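Local coordinates for protein putative regulator (Escherichia coli O6, PDB 3HFI) that is a putative transcriptional regulator that probably senses a small-molecule effector through its UTRA domain and so adjusts its binding to DNA, at residues A[29-34]-A[53-58]; A[48-53]-A[74-79]; A[69-74]-A[145-150]. One frame throughout, in Å; residues are numbered along the deposited sequence.

In the fold
All three contacts lie in the UTRA domain, on or beside its antiparallel sheet, in which strand 26-35 is outermost within the chain and is followed by 51-60, 65-73 and 144-153. Contact 1 pairs the first two of these strands and contact 3 the last two, their centres about 10 Å apart. Contact 2, centred about 13 Å from contact 1 and 10 Å from contact 3, lies where strand 51-60 begins and the chain leaves strand 65-73. It shares Leu53 with contact 1 and Asn74 with contact 3. Contact 1 closes before contact 3 opens along the sequence, whereas contact 2 interleaves with both, bringing the loop after strand 65-73 back against strand 51-60.

Contact 1: residues A[29-34]-A[53-58]; sequences ITSRIE and LYLERL
An antiparallel strand pair at one border of the UTRA sheet joins 29-34 to 53-58, and a classic beta bulge interrupts it where Ile29 and Thr30 both face Glu56. Glu56 O accepts from Ile29 N at 2.7 Å and only weakly from Thr30 N, while Glu56 N returns a bond to Thr30 O. Further along, Arg32 and Tyr54 form a hydrogen-bonded pair, with Tyr54 N reaching Arg32 O at 2.7 Å. On the face carrying Thr30, Arg32, Tyr54 and Glu56, the Arg32 chain bends at chi3 (55°) and folds its guanidinium flat over the Tyr54 ring. The planes are 12° apart and Arg32 CZ stands 4.0 Å from the centroid of the Tyr54 ring, a cation-pi stack. Glu34 OE1 takes Arg32 NH2 in a salt bridge of 2.8 Å within the guanidinium plane, which fixes the rotation of the stacked group. Thr30 CG2 meets the same ring at its edge, and the Tyr54 hydroxyl is hydrogen-bonded to Glu70 on the next strand. The other face is apolar at one end, where Ile33 CD1 touches Leu53 CD1 at 3.5 Å. At the bulge, Ile29 reaches past Glu56 so that its CD1 lies 3.6 Å from Leu58 CB.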
loop_
_atom_site.group_PDB
_atom_site.type_symbol
_atom_site.label_atom_id
_atom_site.label_comp_id
_atom_site.label_asym_id
_atom_site.label_seq_id
_atom_site.Cartn_x
_atom_site.Cartn_y
_atom_site.Cartn_z
ATOM N N ILE A 29 -0.193 5.634 20.756
ATOM C CA ILE A 29 -0.841 6.699 21.533
ATOM C C ILE A 29 -1.816 6.028 22.498
ATOM O O ILE A 29 -1.873 6.331 23.682
ATOM C CB ILE A 29 -1.620 7.650 20.590
ATOM C CG1 ILE A 29 -0.623 8.482 19.758
ATOM C CG2 ILE A 29 -2.514 8.560 21.363
ATOM C CD1 ILE A 29 -1.226 9.160 18.501
ATOM N N THR A 30 -2.592 5.099 21.984
ATOM C CA THR A 30 -3.614 4.478 22.786
ATOM C C THR A 30 -4.030 3.163 22.206
ATOM O O THR A 30 -3.837 2.888 21.007
ATOM C CB THR A 30 -4.845 5.434 23.024
ATOM O OG1 THR A 30 -5.511 5.017 24.205
ATOM C CG2 THR A 30 -5.816 5.442 21.908
ATOM N N SER A 31 -4.549 2.322 23.089
ATOM C CA SER A 31 -5.232 1.121 22.660
ATOM C C SER A 31 -6.463 0.762 23.467
ATOM O O SER A 31 -6.620 1.197 24.560
ATOM C CB SER A 31 -4.268 -0.061 22.588
ATOM O OG SER A 31 -3.855 -0.502 23.828
ATOM N N ARG A 32 -7.296 -0.113 22.938
ATOM C CA ARG A 32 -8.586 -0.369 23.534
ATOM C C ARG A 32 -9.139 -1.643 22.953
ATOM O O ARG A 32 -8.911 -1.890 21.769
ATOM C CB ARG A 32 -9.516 0.700 23.014
ATOM C CG ARG A 32 -10.469 1.174 23.917
ATOM C CD ARG A 32 -10.914 2.578 23.439
ATOM N NE ARG A 32 -11.407 2.627 22.041
ATOM C CZ ARG A 32 -11.204 3.673 21.224
ATOM N NH1 ARG A 32 -10.470 4.719 21.649
ATOM N NH2 ARG A 32 -11.677 3.659 19.959
ATOM N N ILE A 33 -9.859 -2.422 23.754
ATOM C CA ILE A 33 -10.631 -3.550 23.234
ATOM C C ILE A 33 -12.033 -2.957 23.073
ATOM O O ILE A 33 -12.544 -2.368 24.022
ATOM C CB ILE A 33 -10.728 -4.726 24.212
ATOM C CG1 ILE A 33 -9.328 -5.310 24.513
ATOM C CG2 ILE A 33 -11.662 -5.798 23.690
ATOM C CD1 ILE A 33 -8.574 -5.568 23.286
ATOM N N GLU A 34 -12.631 -3.050 21.898
ATOM C CA GLU A 34 -13.961 -2.491 21.779
ATOM C C GLU A 34 -14.829 -3.424 20.921
ATOM O O GLU A 34 -14.291 -4.156 20.111
ATOM C CB GLU A 34 -13.872 -1.100 21.113
ATOM C CG GLU A 34 -13.284 -1.181 19.706
ATOM C CD GLU A 34 -13.244 0.205 18.915
ATOM O OE1 GLU A 34 -13.190 1.280 19.553
ATOM O OE2 GLU A 34 -13.256 0.164 17.646
ATOM N N LEU A 53 -9.369 -5.394 18.834
ATOM C CA LEU A 53 -8.340 -4.494 19.389
ATOM C C LEU A 53 -8.184 -3.198 18.538
ATOM O O LEU A 53 -7.981 -3.266 17.323
ATOM C CB LEU A 53 -6.982 -5.224 19.468
ATOM C CG LEU A 53 -5.750 -4.443 19.975
ATOM C CD1 LEU A 53 -6.029 -3.997 21.399
ATOM C CD2 LEU A 53 -4.486 -5.325 19.868
ATOM N N TYR A 54 -8.321 -2.031 19.159
ATOM C CA TYR A 54 -8.156 -0.789 18.490
ATOM C C TYR A 54 -6.772 -0.269 18.911
ATOM O O TYR A 54 -6.455 -0.308 20.067
ATOM C CB TYR A 54 -9.202 0.188 18.943
ATOM C CG TYR A 54 -8.918 1.624 18.552
ATOM C CD1 TYR A 54 -9.390 2.148 17.343
ATOM C CD2 TYR A 54 -8.226 2.465 19.396
ATOM C CE1 TYR A 54 -9.178 3.462 16.989
ATOM C CE2 TYR A 54 -7.990 3.821 19.041
ATOM C CZ TYR A 54 -8.480 4.297 17.832
ATOM O OH TYR A 54 -8.217 5.602 17.425
ATOM N N LEU A 55 -5.941 0.154 17.957
ATOM C CA LEU A 55 -4.625 0.722 18.233
ATOM C C LEU A 55 -4.531 2.033 17.508
ATOM O O LEU A 55 -4.782 2.091 16.297
ATOM C CB LEU A 55 -3.566 -0.186 17.661
ATOM C CG LEU A 55 -2.543 -0.951 18.397
ATOM C CD1 LEU A 55 -3.104 -1.656 19.667
ATOM C CD2 LEU A 55 -1.872 -1.904 17.379
ATOM N N GLU A 56 -4.129 3.079 18.209
ATOM C CA GLU A 56 -3.838 4.346 17.560
ATOM C C GLU A 56 -2.339 4.610 17.643
ATOM O O GLU A 56 -1.757 4.607 18.750
ATOM C CB GLU A 56 -4.609 5.466 18.267
ATOM C CG GLU A 56 -4.665 6.793 17.555
ATOM C CD GLU A 56 -5.566 7.814 18.332
ATOM O OE1 GLU A 56 -5.587 7.824 19.591
ATOM O OE2 GLU A 56 -6.269 8.607 17.666
ATOM N N ARG A 57 -1.739 4.854 16.482
ATOM C CA ARG A 57 -0.285 4.938 16.325
ATOM C C ARG A 57 0.076 6.157 15.511
ATOM O O ARG A 57 -0.601 6.475 14.532
ATOM C CB ARG A 57 0.220 3.680 15.635
ATOM C CG ARG A 57 0.172 2.477 16.569
ATOM C CD ARG A 57 -0.055 1.223 15.814
ATOM N NE ARG A 57 1.157 0.858 15.138
ATOM C CZ ARG A 57 1.283 0.617 13.832
ATOM N NH1 ARG A 57 0.274 0.666 12.958
ATOM N NH2 ARG A 57 2.478 0.306 13.384
ATOM N N LEU A 58 1.120 6.860 15.952
ATOM C CA LEU A 58 1.532 8.089 15.304
ATOM C C LEU A 58 2.888 7.794 14.713
ATOM O O LEU A 58 3.808 7.382 15.416
ATOM C CB LEU A 58 1.592 9.267 16.289
ATOM C CG LEU A 58 1.922 10.648 15.702
ATOM C CD1 LEU A 58 0.752 11.230 14.930
ATOM C CD2 LEU A 58 2.341 11.604 16.797
#

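Contact 2: residues A[48-53]-A[74-79]; sequences PGQDIL and NIELCP
Ile75 packs against Leu53 where a 3-10 turn, 75-77, rests beside the start of strand 51-60. The side chain of Ile75 sets out toward the strand, and its branches divide there. Ile75 CG2 sits 3.5 Å from Leu53 CB and also near Leu53 N. Ile75 CG1 takes the place between backbone N and carbonyl carbon (chi1 58°) and passes Asp51 O at 3.9 Å. From it Ile75 CD1 turns in against the strand backbone, 3.8 Å from Asp51 O and 4.0 Å from Ile52 C. Ile81, further along the same loop, also touches Ile75 and Leu53. Beside this apolar patch, the extended Gln50 side chain meets Glu76 from the opposite direction, its NE2 lying 3.4 Å from Glu76 CG. The amide and carboxylate planes are inclined at 76°. Asn74 shapes the turn through an Asx turn: its OD1 accepts from Glu76 N at 3.2 Å, with the donor above the carbonyl plane. Gln50 NE2 approaches that same oxygen but stays 3.6 Å away. The segments are therefore joined by van der Waals contact, of Ile75 with Leu53 CB and the strand backbone and of Gln50 with Glu76, while Asn74 OD1 bonds within its own turn.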
loop_
_atom_site.group_PDB
_atom_site.type_symbol
_atom_site.label_atom_id
_atom_site.label_comp_id
_atom_site.label_asym_id
_atom_site.label_seq_id
_atom_site.Cartn_x
_atom_site.Cartn_y
_atom_site.Cartn_z
ATOM N N PRO A 48 -21.074 -8.345 14.197
ATOM C CA PRO A 48 -21.175 -7.080 14.887
ATOM C C PRO A 48 -21.158 -7.310 16.387
ATOM O O PRO A 48 -21.851 -8.215 16.927
ATOM C CB PRO A 48 -22.559 -6.572 14.489
ATOM C CG PRO A 48 -22.762 -7.188 13.003
ATOM C CD PRO A 48 -22.040 -8.507 13.075
ATOM N N GLY A 49 -20.399 -6.467 17.073
ATOM C CA GLY A 49 -20.278 -6.550 18.543
ATOM C C GLY A 49 -19.101 -7.389 19.071
ATOM O O GLY A 49 -18.768 -7.364 20.295
ATOM N N GLN A 50 -18.483 -8.152 18.190
ATOM C CA GLN A 50 -17.369 -8.962 18.595
ATOM C C GLN A 50 -16.200 -8.078 18.989
ATOM O O GLN A 50 -15.903 -7.156 18.285
ATOM C CB GLN A 50 -16.920 -9.816 17.442
ATOM C CG GLN A 50 -15.905 -10.803 17.868
ATOM C CD GLN A 50 -15.716 -11.855 16.861
ATOM O OE1 GLN A 50 -16.593 -12.692 16.701
ATOM N NE2 GLN A 50 -14.573 -11.855 16.178
ATOM N N ASP A 51 -15.545 -8.372 20.108
ATOM C CA ASP A 51 -14.432 -7.550 20.562
ATOM C C ASP A 51 -13.280 -7.557 19.587
ATOM O O ASP A 51 -12.937 -8.576 18.986
ATOM C CB ASP A 51 -13.978 -7.995 21.955
ATOM C CG ASP A 51 -14.838 -7.451 23.060
ATOM O OD1 ASP A 51 -15.641 -6.517 22.846
ATOM O OD2 ASP A 51 -14.657 -7.899 24.202
ATOM N N ILE A 52 -12.778 -6.372 19.278
ATOM C CA ILE A 52 -11.593 -6.230 18.475
ATOM C C ILE A 52 -10.638 -5.360 19.234
ATOM O O ILE A 52 -11.036 -4.672 20.213
ATOM C CB ILE A 52 -11.913 -5.675 17.059
ATOM C CG1 ILE A 52 -12.645 -4.288 17.083
ATOM C CG2 ILE A 52 -12.688 -6.734 16.236
ATOM C CD1 ILE A 52 -11.717 -3.058 17.276
ATOM N N LEU A 53 -9.369 -5.394 18.834
ATOM C CA LEU A 53 -8.340 -4.494 19.389
ATOM C C LEU A 53 -8.184 -3.198 18.538
ATOM O O LEU A 53 -7.981 -3.266 17.323
ATOM C CB LEU A 53 -6.982 -5.224 19.468
ATOM C CG LEU A 53 -5.750 -4.443 19.975
ATOM C CD1 LEU A 53 -6.029 -3.997 21.399
ATOM C CD2 LEU A 53 -4.486 -5.325 19.868
ATOM N N ASN A 74 -8.817 -8.218 14.320
ATOM C CA ASN A 74 -9.564 -9.375 14.774
ATOM C C ASN A 74 -8.655 -10.224 15.656
ATOM O O ASN A 74 -7.811 -10.974 15.175
ATOM C CB ASN A 74 -10.028 -10.199 13.579
ATOM C CG ASN A 74 -10.840 -11.381 13.983
ATOM O OD1 ASN A 74 -11.080 -11.606 15.173
ATOM N ND2 ASN A 74 -11.308 -12.128 13.009
ATOM N N ILE A 75 -8.839 -10.129 16.944
ATOM C CA ILE A 75 -7.958 -10.785 17.904
ATOM C C ILE A 75 -8.153 -12.309 17.990
ATOM O O ILE A 75 -7.241 -13.037 18.393
ATOM C CB ILE A 75 -8.055 -10.105 19.297
ATOM C CG1 ILE A 75 -9.455 -10.098 19.863
ATOM C CG2 ILE A 75 -7.675 -8.657 19.213
ATOM C CD1 ILE A 75 -9.617 -8.906 20.877
ATOM N N GLU A 76 -9.301 -12.803 17.526
ATOM C CA GLU A 76 -9.544 -14.263 17.498
ATOM C C GLU A 76 -8.523 -15.006 16.652
ATOM O O GLU A 76 -8.234 -16.155 16.904
ATOM C CB GLU A 76 -10.926 -14.564 16.958
ATOM C CG GLU A 76 -12.066 -13.662 17.540
ATOM C CD GLU A 76 -12.056 -13.554 19.055
ATOM O OE1 GLU A 76 -11.786 -14.587 19.745
ATOM O OE2 GLU A 76 -12.345 -12.424 19.572
ATOM N N LEU A 77 -7.940 -14.321 15.677
ATOM C CA LEU A 77 -6.972 -14.923 14.778
ATOM C C LEU A 77 -5.525 -14.872 15.284
ATOM O O LEU A 77 -4.674 -15.563 14.723
ATOM C CB LEU A 77 -7.065 -14.186 13.410
ATOM C CG LEU A 77 -8.384 -14.428 12.665
ATOM C CD1 LEU A 77 -8.513 -13.581 11.342
ATOM C CD2 LEU A 77 -8.461 -16.027 12.404
ATOM N N CYS A 78 -5.244 -14.021 16.286
ATOM C CA CYS A 78 -3.917 -13.881 16.890
ATOM C C CYS A 78 -4.030 -13.851 18.394
ATOM O O CYS A 78 -4.011 -12.762 19.029
ATOM C CB CYS A 78 -3.119 -12.663 16.418
ATOM S SG CYS A 78 -3.989 -11.442 15.521
ATOM N N PRO A 79 -4.134 -15.067 18.966
ATOM C CA PRO A 79 -3.971 -15.347 20.389
ATOM C C PRO A 79 -2.715 -14.650 20.894
ATOM O O PRO A 79 -1.620 -14.908 20.353
ATOM C CB PRO A 79 -3.842 -16.881 20.448
ATOM C CG PRO A 79 -4.517 -17.373 19.168
ATOM C CD PRO A 79 -4.210 -16.313 18.166
#

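Contact 3: residues A[69-74]-A[145-150]; sequences IENRIN and PVEFGN
Strands 65-73 and 144-153 run antiparallel near the middle of the UTRA sheet, and segments 69-74 and 145-150 meet there in regular register. Backbone bonds form the frame: Glu70 and Asn150 exchange two, Arg72 and Phe148 two more, and Asn74 N reaches Val146 O at 2.9 Å. A classic beta bulge lies on the far side of the second strand, where Val146 and Glu147 both face Val138. The direct side-chain hydrogen bond runs from Asn71 ND2 to Glu147 OE2, 2.9 Å long. The oxygen lies in the amide plane, yet the donor stands above the carboxylate, 64° out of its plane. A bend at chi2 (-88°) turns the Glu147 carboxylate toward Asn71. The other end of the Asn71 amide, OD1, holds Arg57 of the adjoining strand. Apolar contact is brief here, with Ile73 CG1 against Glu147 CG at 3.7 Å. Water adds further links. One joins Asn74 ND2 to Pro145 O. Arg72, whose NE forms a salt bridge with Glu34, extends across the opposite face of the sheet to another: this water accepts from Arg72 NH1 and Asn150 ND2 and donates to Glu70 O and, at 2.6 Å, to Phe148 O.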
loop_
_atom_site.group_PDB
_atom_site.type_symbol
_atom_site.label_atom_id
_atom_site.label_comp_id
_atom_site.label_asym_id
_atom_site.label_seq_id
_atom_site.Cartn_x
_atom_site.Cartn_y
_atom_site.Cartn_z
ATOM N N ILE A 69 -2.384 6.503 12.433
ATOM C CA ILE A 69 -2.899 5.216 12.039
ATOM C C ILE A 69 -3.795 4.690 13.137
ATOM O O ILE A 69 -3.378 4.642 14.306
ATOM C CB ILE A 69 -1.768 4.203 11.801
ATOM C CG1 ILE A 69 -0.680 4.830 10.896
ATOM C CG2 ILE A 69 -2.370 2.888 11.227
ATOM C CD1 ILE A 69 0.537 3.943 10.656
ATOM N N GLU A 70 -5.008 4.288 12.767
ATOM C CA GLU A 70 -5.952 3.603 13.671
ATOM C C GLU A 70 -6.193 2.216 13.129
ATOM O O GLU A 70 -6.811 2.056 12.063
ATOM C CB GLU A 70 -7.246 4.375 13.683
ATOM C CG GLU A 70 -7.045 5.726 14.195
ATOM C CD GLU A 70 -8.344 6.459 14.257
ATOM O OE1 GLU A 70 -8.734 7.055 13.217
ATOM O OE2 GLU A 70 -8.946 6.458 15.362
ATOM N N ASN A 71 -5.630 1.220 13.787
ATOM C CA ASN A 71 -5.767 -0.159 13.393
ATOM C C ASN A 71 -6.893 -0.830 14.206
ATOM O O ASN A 71 -7.014 -0.595 15.412
ATOM C CB ASN A 71 -4.450 -0.925 13.670
ATOM C CG ASN A 71 -3.260 -0.325 13.006
ATOM O OD1 ASN A 71 -2.329 0.147 13.662
ATOM N ND2 ASN A 71 -3.243 -0.400 11.683
ATOM N N ARG A 72 -7.688 -1.674 13.571
ATOM C CA ARG A 72 -8.656 -2.484 14.241
ATOM C C ARG A 72 -8.424 -3.928 13.787
ATOM O O ARG A 72 -8.518 -4.257 12.611
ATOM C CB ARG A 72 -10.036 -2.014 13.862
ATOM C CG ARG A 72 -10.476 -0.773 14.641
ATOM C CD ARG A 72 -11.704 -0.186 14.120
ATOM N NE ARG A 72 -12.195 0.938 14.941
ATOM C CZ ARG A 72 -11.986 2.219 14.639
ATOM N NH1 ARG A 72 -11.249 2.553 13.611
ATOM N NH2 ARG A 72 -12.458 3.173 15.401
ATOM N N ILE A 73 -8.145 -4.776 14.763
ATOM C CA ILE A 73 -7.585 -6.119 14.589
ATOM C C ILE A 73 -8.518 -7.198 15.143
ATOM O O ILE A 73 -8.970 -7.092 16.294
ATOM C CB ILE A 73 -6.211 -6.228 15.310
ATOM C CG1 ILE A 73 -5.231 -5.196 14.724
ATOM C CG2 ILE A 73 -5.671 -7.607 15.093
ATOM C CD1 ILE A 73 -4.406 -4.440 15.777
ATOM N N ASN A 74 -8.817 -8.218 14.320
ATOM C CA ASN A 74 -9.564 -9.375 14.774
ATOM C C ASN A 74 -8.655 -10.224 15.656
ATOM O O ASN A 74 -7.811 -10.974 15.175
ATOM C CB ASN A 74 -10.028 -10.199 13.579
ATOM C CG ASN A 74 -10.840 -11.381 13.983
ATOM O OD1 ASN A 74 -11.080 -11.606 15.173
ATOM N ND2 ASN A 74 -11.308 -12.128 13.009
ATOM N N PRO A 145 -10.039 -11.637 6.329
ATOM C CA PRO A 145 -9.480 -10.385 6.784
ATOM C C PRO A 145 -8.953 -10.502 8.204
ATOM O O PRO A 145 -9.412 -11.359 8.959
ATOM C CB PRO A 145 -10.690 -9.407 6.724
ATOM C CG PRO A 145 -11.699 -10.089 5.976
ATOM C CD PRO A 145 -11.494 -11.545 6.236
ATOM N N VAL A 146 -7.925 -9.723 8.536
ATOM C CA VAL A 146 -7.385 -9.710 9.892
ATOM C C VAL A 146 -7.363 -8.303 10.498
ATOM O O VAL A 146 -7.459 -8.157 11.720
ATOM C CB VAL A 146 -6.004 -10.338 9.999
ATOM C CG1 VAL A 146 -4.929 -9.599 9.154
ATOM C CG2 VAL A 146 -5.565 -10.399 11.501
ATOM N N GLU A 147 -7.263 -7.266 9.663
ATOM C CA GLU A 147 -7.073 -5.917 10.191
ATOM C C GLU A 147 -7.669 -4.918 9.257
ATOM O O GLU A 147 -7.626 -5.130 8.038
ATOM C CB GLU A 147 -5.583 -5.617 10.416
ATOM C CG GLU A 147 -5.265 -4.299 11.146
ATOM C CD GLU A 147 -5.141 -3.098 10.234
ATOM O OE1 GLU A 147 -4.685 -3.257 9.075
ATOM O OE2 GLU A 147 -5.455 -1.977 10.666
ATOM N N PHE A 148 -8.258 -3.859 9.832
ATOM C CA PHE A 148 -8.934 -2.767 9.105
ATOM C C PHE A 148 -8.398 -1.466 9.682
ATOM O O PHE A 148 -8.625 -1.152 10.865
ATOM C CB PHE A 148 -10.474 -2.829 9.270
ATOM C CG PHE A 148 -11.192 -1.725 8.577
ATOM C CD1 PHE A 148 -11.088 -1.575 7.203
ATOM C CD2 PHE A 148 -11.943 -0.812 9.281
ATOM C CE1 PHE A 148 -11.707 -0.558 6.556
ATOM C CE2 PHE A 148 -12.577 0.258 8.612
ATOM C CZ PHE A 148 -12.483 0.354 7.293
ATOM N N GLY A 149 -7.631 -0.754 8.865
ATOM C CA GLY A 149 -6.943 0.455 9.268
ATOM C C GLY A 149 -7.482 1.691 8.599
ATOM O O GLY A 149 -7.904 1.660 7.434
ATOM N N ASN A 150 -7.476 2.776 9.352
ATOM C CA ASN A 150 -7.780 4.103 8.866
ATOM C C ASN A 150 -6.540 4.937 9.048
ATOM O O ASN A 150 -6.011 5.001 10.173
ATOM C CB ASN A 150 -8.875 4.732 9.699
ATOM C CG ASN A 150 -10.244 4.280 9.277
ATOM O OD1 ASN A 150 -10.913 4.981 8.555
ATOM N ND2 ASN A 150 -10.660 3.098 9.701
HETATM O O HOH W 1 -9.489 1.216 11.646
HETATM O O HOH W 2 -11.745 -11.429 10.344
#